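Exopolysaccharide biosynthesis protein (PDB 6TGF) probably hydrolyses exopolysaccharide in the glycan biofilm of its bacterium, as a trimer with a bacteriophage tailspike-like parallel beta-helix fold. Local coordinates at residues S558-F569 with G635-S646. Sequence-based numbering, arbitrary orientation.
With EDO (1,2-ethanediol), chain C.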
# COMPACT_ATOMS: atom_id res chain seq x y z
N SER B 558 -22.58 -8.10 36.91
CA SER B 558 -23.80 -7.25 36.86
C SER B 558 -24.06 -6.77 35.43
O SER B 558 -23.10 -6.35 34.76
CB SER B 558 -23.69 -6.08 37.81
OG SER B 558 -23.98 -6.49 39.14
N TRP B 559 -25.32 -6.86 34.98
CA TRP B 559 -25.85 -6.27 33.72
C TRP B 559 -26.93 -5.24 34.07
O TRP B 559 -27.72 -5.51 35.00
CB TRP B 559 -26.41 -7.35 32.80
CG TRP B 559 -25.43 -8.38 32.34
CD1 TRP B 559 -25.09 -9.54 32.98
CD2 TRP B 559 -24.67 -8.37 31.12
NE1 TRP B 559 -24.17 -10.24 32.25
CE2 TRP B 559 -23.89 -9.55 31.11
CE3 TRP B 559 -24.57 -7.48 30.04
CZ2 TRP B 559 -23.02 -9.85 30.06
CZ3 TRP B 559 -23.71 -7.78 29.01
CH2 TRP B 559 -22.95 -8.95 29.02
N GLU B 560 -26.97 -4.12 33.35
CA GLU B 560 -28.10 -3.15 33.36
C GLU B 560 -28.56 -2.91 31.92
O GLU B 560 -27.81 -2.25 31.17
CB GLU B 560 -27.71 -1.84 34.04
CG GLU B 560 -28.86 -0.85 34.14
CD GLU B 560 -28.49 0.48 34.79
OE1 GLU B 560 -28.84 0.67 35.97
OE2 GLU B 560 -27.87 1.31 34.11
N ILE B 561 -29.72 -3.45 31.55
CA ILE B 561 -30.37 -3.24 30.22
C ILE B 561 -31.31 -2.03 30.34
O ILE B 561 -32.36 -2.15 31.00
CB ILE B 561 -31.13 -4.50 29.76
CG1 ILE B 561 -30.19 -5.68 29.54
CG2 ILE B 561 -31.96 -4.20 28.51
CD1 ILE B 561 -30.89 -7.02 29.52
N GLU B 562 -30.92 -0.90 29.73
CA GLU B 562 -31.75 0.32 29.62
C GLU B 562 -32.64 0.20 28.38
O GLU B 562 -32.09 0.19 27.26
CB GLU B 562 -30.87 1.57 29.54
CG GLU B 562 -31.65 2.86 29.34
CD GLU B 562 -30.79 4.09 29.14
OE1 GLU B 562 -31.35 5.17 28.89
OE2 GLU B 562 -29.55 3.96 29.21
N VAL B 563 -33.96 0.09 28.57
CA VAL B 563 -34.98 0.21 27.48
C VAL B 563 -35.33 1.69 27.36
O VAL B 563 -36.26 2.15 28.05
CB VAL B 563 -36.22 -0.66 27.76
CG1 VAL B 563 -37.24 -0.55 26.63
CG2 VAL B 563 -35.85 -2.11 27.99
N PHE B 564 -34.59 2.42 26.52
CA PHE B 564 -34.77 3.88 26.27
C PHE B 564 -35.93 4.08 25.29
O PHE B 564 -36.04 3.30 24.33
CB PHE B 564 -33.48 4.50 25.74
CG PHE B 564 -33.60 5.97 25.42
CD1 PHE B 564 -33.70 6.90 26.44
CD2 PHE B 564 -33.63 6.42 24.11
CE1 PHE B 564 -33.82 8.25 26.15
CE2 PHE B 564 -33.75 7.77 23.82
CZ PHE B 564 -33.84 8.69 24.85
N GLY B 565 -36.74 5.12 25.53
CA GLY B 565 -37.99 5.40 24.79
C GLY B 565 -39.19 5.31 25.73
O GLY B 565 -38.98 4.98 26.91
N GLN B 566 -40.39 5.58 25.22
CA GLN B 566 -41.62 5.69 26.06
C GLN B 566 -42.81 5.01 25.38
O GLN B 566 -42.74 4.74 24.16
CB GLN B 566 -41.94 7.16 26.33
CG GLN B 566 -42.39 7.94 25.09
CD GLN B 566 -43.11 9.20 25.47
OE1 GLN B 566 -42.49 10.22 25.79
NE2 GLN B 566 -44.43 9.15 25.43
N SER B 567 -43.87 4.76 26.16
CA SER B 567 -45.21 4.33 25.71
C SER B 567 -46.06 5.56 25.39
O SER B 567 -45.86 6.61 26.04
CB SER B 567 -45.88 3.45 26.74
OG SER B 567 -47.24 3.22 26.42
N GLN B 568 -46.98 5.44 24.42
CA GLN B 568 -47.84 6.53 23.88
C GLN B 568 -46.98 7.48 23.03
O GLN B 568 -45.77 7.58 23.29
CB GLN B 568 -48.53 7.32 25.00
CG GLN B 568 -49.23 6.46 26.04
CD GLN B 568 -50.37 5.64 25.47
OE1 GLN B 568 -50.94 5.97 24.44
NE2 GLN B 568 -50.70 4.56 26.15
N PHE B 569 -47.61 8.13 22.04
CA PHE B 569 -47.03 9.24 21.25
C PHE B 569 -48.14 10.20 20.80
O PHE B 569 -47.98 10.87 19.76
CB PHE B 569 -46.24 8.68 20.05
CG PHE B 569 -47.00 7.70 19.21
CD1 PHE B 569 -47.01 6.35 19.52
CD2 PHE B 569 -47.73 8.12 18.11
CE1 PHE B 569 -47.71 5.44 18.75
CE2 PHE B 569 -48.44 7.20 17.34
CZ PHE B 569 -48.43 5.87 17.66
N GLY B 635 -48.26 -1.08 25.25
CA GLY B 635 -49.10 -0.68 24.10
C GLY B 635 -48.71 0.70 23.60
O GLY B 635 -48.47 1.58 24.45
N TRP B 636 -48.63 0.88 22.28
CA TRP B 636 -48.32 2.16 21.60
C TRP B 636 -46.95 2.70 22.04
O TRP B 636 -46.85 3.92 22.27
CB TRP B 636 -49.42 3.20 21.85
CG TRP B 636 -50.77 2.81 21.32
CD1 TRP B 636 -51.92 2.69 22.03
CD2 TRP B 636 -51.10 2.50 19.95
NE1 TRP B 636 -52.95 2.33 21.20
CE2 TRP B 636 -52.48 2.20 19.92
CE3 TRP B 636 -50.37 2.44 18.76
CZ2 TRP B 636 -53.13 1.85 18.74
CZ3 TRP B 636 -51.02 2.10 17.59
CH2 TRP B 636 -52.38 1.80 17.59
N THR B 637 -45.94 1.83 22.16
CA THR B 637 -44.51 2.22 22.29
C THR B 637 -43.89 2.11 20.90
O THR B 637 -43.60 1.02 20.42
CB THR B 637 -43.78 1.46 23.40
OG1 THR B 637 -42.43 1.90 23.43
CG2 THR B 637 -43.80 -0.04 23.24
N PRO B 638 -43.69 3.26 20.21
CA PRO B 638 -43.38 3.25 18.78
C PRO B 638 -41.92 2.89 18.44
O PRO B 638 -41.69 2.41 17.34
CB PRO B 638 -43.68 4.70 18.37
CG PRO B 638 -43.36 5.51 19.61
CD PRO B 638 -43.75 4.61 20.77
N SER B 639 -40.99 3.13 19.36
CA SER B 639 -39.54 2.89 19.19
C SER B 639 -38.84 2.88 20.55
O SER B 639 -38.83 3.94 21.21
CB SER B 639 -38.93 3.91 18.27
OG SER B 639 -39.19 5.23 18.72
N ALA B 640 -38.29 1.73 20.95
CA ALA B 640 -37.55 1.53 22.22
C ALA B 640 -36.14 1.01 21.91
O ALA B 640 -36.03 -0.10 21.34
CB ALA B 640 -38.30 0.58 23.12
N ALA B 641 -35.11 1.79 22.26
CA ALA B 641 -33.68 1.48 22.04
C ALA B 641 -33.13 0.70 23.24
O ALA B 641 -33.27 1.20 24.37
CB ALA B 641 -32.91 2.75 21.80
N ILE B 642 -32.54 -0.47 22.99
CA ILE B 642 -31.90 -1.33 24.04
C ILE B 642 -30.43 -0.90 24.15
O ILE B 642 -29.70 -0.99 23.15
CB ILE B 642 -32.06 -2.83 23.71
CG1 ILE B 642 -33.44 -3.38 24.09
CG2 ILE B 642 -30.97 -3.65 24.39
CD1 ILE B 642 -34.60 -2.50 23.69
N MET B 643 -30.03 -0.45 25.34
CA MET B 643 -28.65 0.01 25.65
C MET B 643 -28.22 -0.60 26.98
O MET B 643 -29.03 -0.59 27.93
CB MET B 643 -28.60 1.54 25.71
CG MET B 643 -29.04 2.19 24.40
SD MET B 643 -29.04 4.00 24.40
CE MET B 643 -30.09 4.32 25.81
N ILE B 644 -27.00 -1.16 27.04
CA ILE B 644 -26.56 -2.10 28.10
C ILE B 644 -25.25 -1.60 28.73
O ILE B 644 -24.39 -1.10 27.98
CB ILE B 644 -26.43 -3.53 27.54
CG1 ILE B 644 -27.71 -3.97 26.82
CG2 ILE B 644 -26.02 -4.51 28.63
CD1 ILE B 644 -27.62 -5.32 26.15
N LYS B 645 -25.13 -1.73 30.05
CA LYS B 645 -23.88 -1.60 30.84
C LYS B 645 -23.59 -2.94 31.50
O LYS B 645 -24.56 -3.66 31.81
CB LYS B 645 -24.01 -0.48 31.87
CG LYS B 645 -24.14 0.92 31.30
CD LYS B 645 -24.59 1.95 32.31
CE LYS B 645 -24.65 3.35 31.74
NZ LYS B 645 -24.63 4.38 32.80
N SER B 646 -22.31 -3.28 31.72
CA SER B 646 -21.87 -4.60 32.24
C SER B 646 -20.56 -4.48 33.01
O SER B 646 -19.70 -3.67 32.60
CB SER B 646 -21.75 -5.60 31.12
OG SER B 646 -21.54 -6.91 31.62
C1 EDO C . -52.51 6.53 19.62
O1 EDO C . -52.27 5.38 18.84
C2 EDO C . -52.08 6.39 21.04
O2 EDO C . -50.92 7.14 21.38
O HOH W 1 -27.54 4.26 33.40
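The indole of W559 has S646 over one face, CB 3.8 Å from the centroid of its six-membered ring in a CH-pi contact, while I644 CG2 meets its edge in plane. Y528 of the third subunit adds an edge-to-face ring contact. At the far end, O1 of a 1,2-ethanediol sits over the centre of one W636 face; F569 has W636 O at its edge, its CE1 4.0 Å from W636 CE3, and its CD1 3.7 Å from CG of the rigid P638.

W559 and S646 lie on neighbouring antiparallel strands, 558-564 and 637-646, in one layer of what appears to be a beta-sandwich beyond the beta-helix. E560/K645, E562/M643 and F564/A641 are hydrogen-bonded pairs, each joined by two backbone bonds. W559, I561 and I642 reach L547 or L550 of strand 543-551; the indole and branched I561, V563, I642 and I644 suit this apolar side.

The opposite face contributes much of the charged contact with other subunits. M643, its last torsion folded back (chi3 -55°), brings CE within 3.4 Å of both E562 CD and F564 CB; a flexible thioether can cover such a mixed surface. E562 forms salt bridges with R590 and with K645 of the second subunit. E560, paired with R590 of the third subunit, reaches K645 through a water; K645 NZ pairs with E562 of that subunit.

At G565, phi 116° and psi 178° would press a side chain on the preceding carbonyl O, favouring glycine. Beyond it the regular ladder ends, but T637 OG1 to Q566 O and Q568 N to W636 O hold the chains together, and S567 OG donates almost straight along the carbonyl of G635, 2.8 Å from its O.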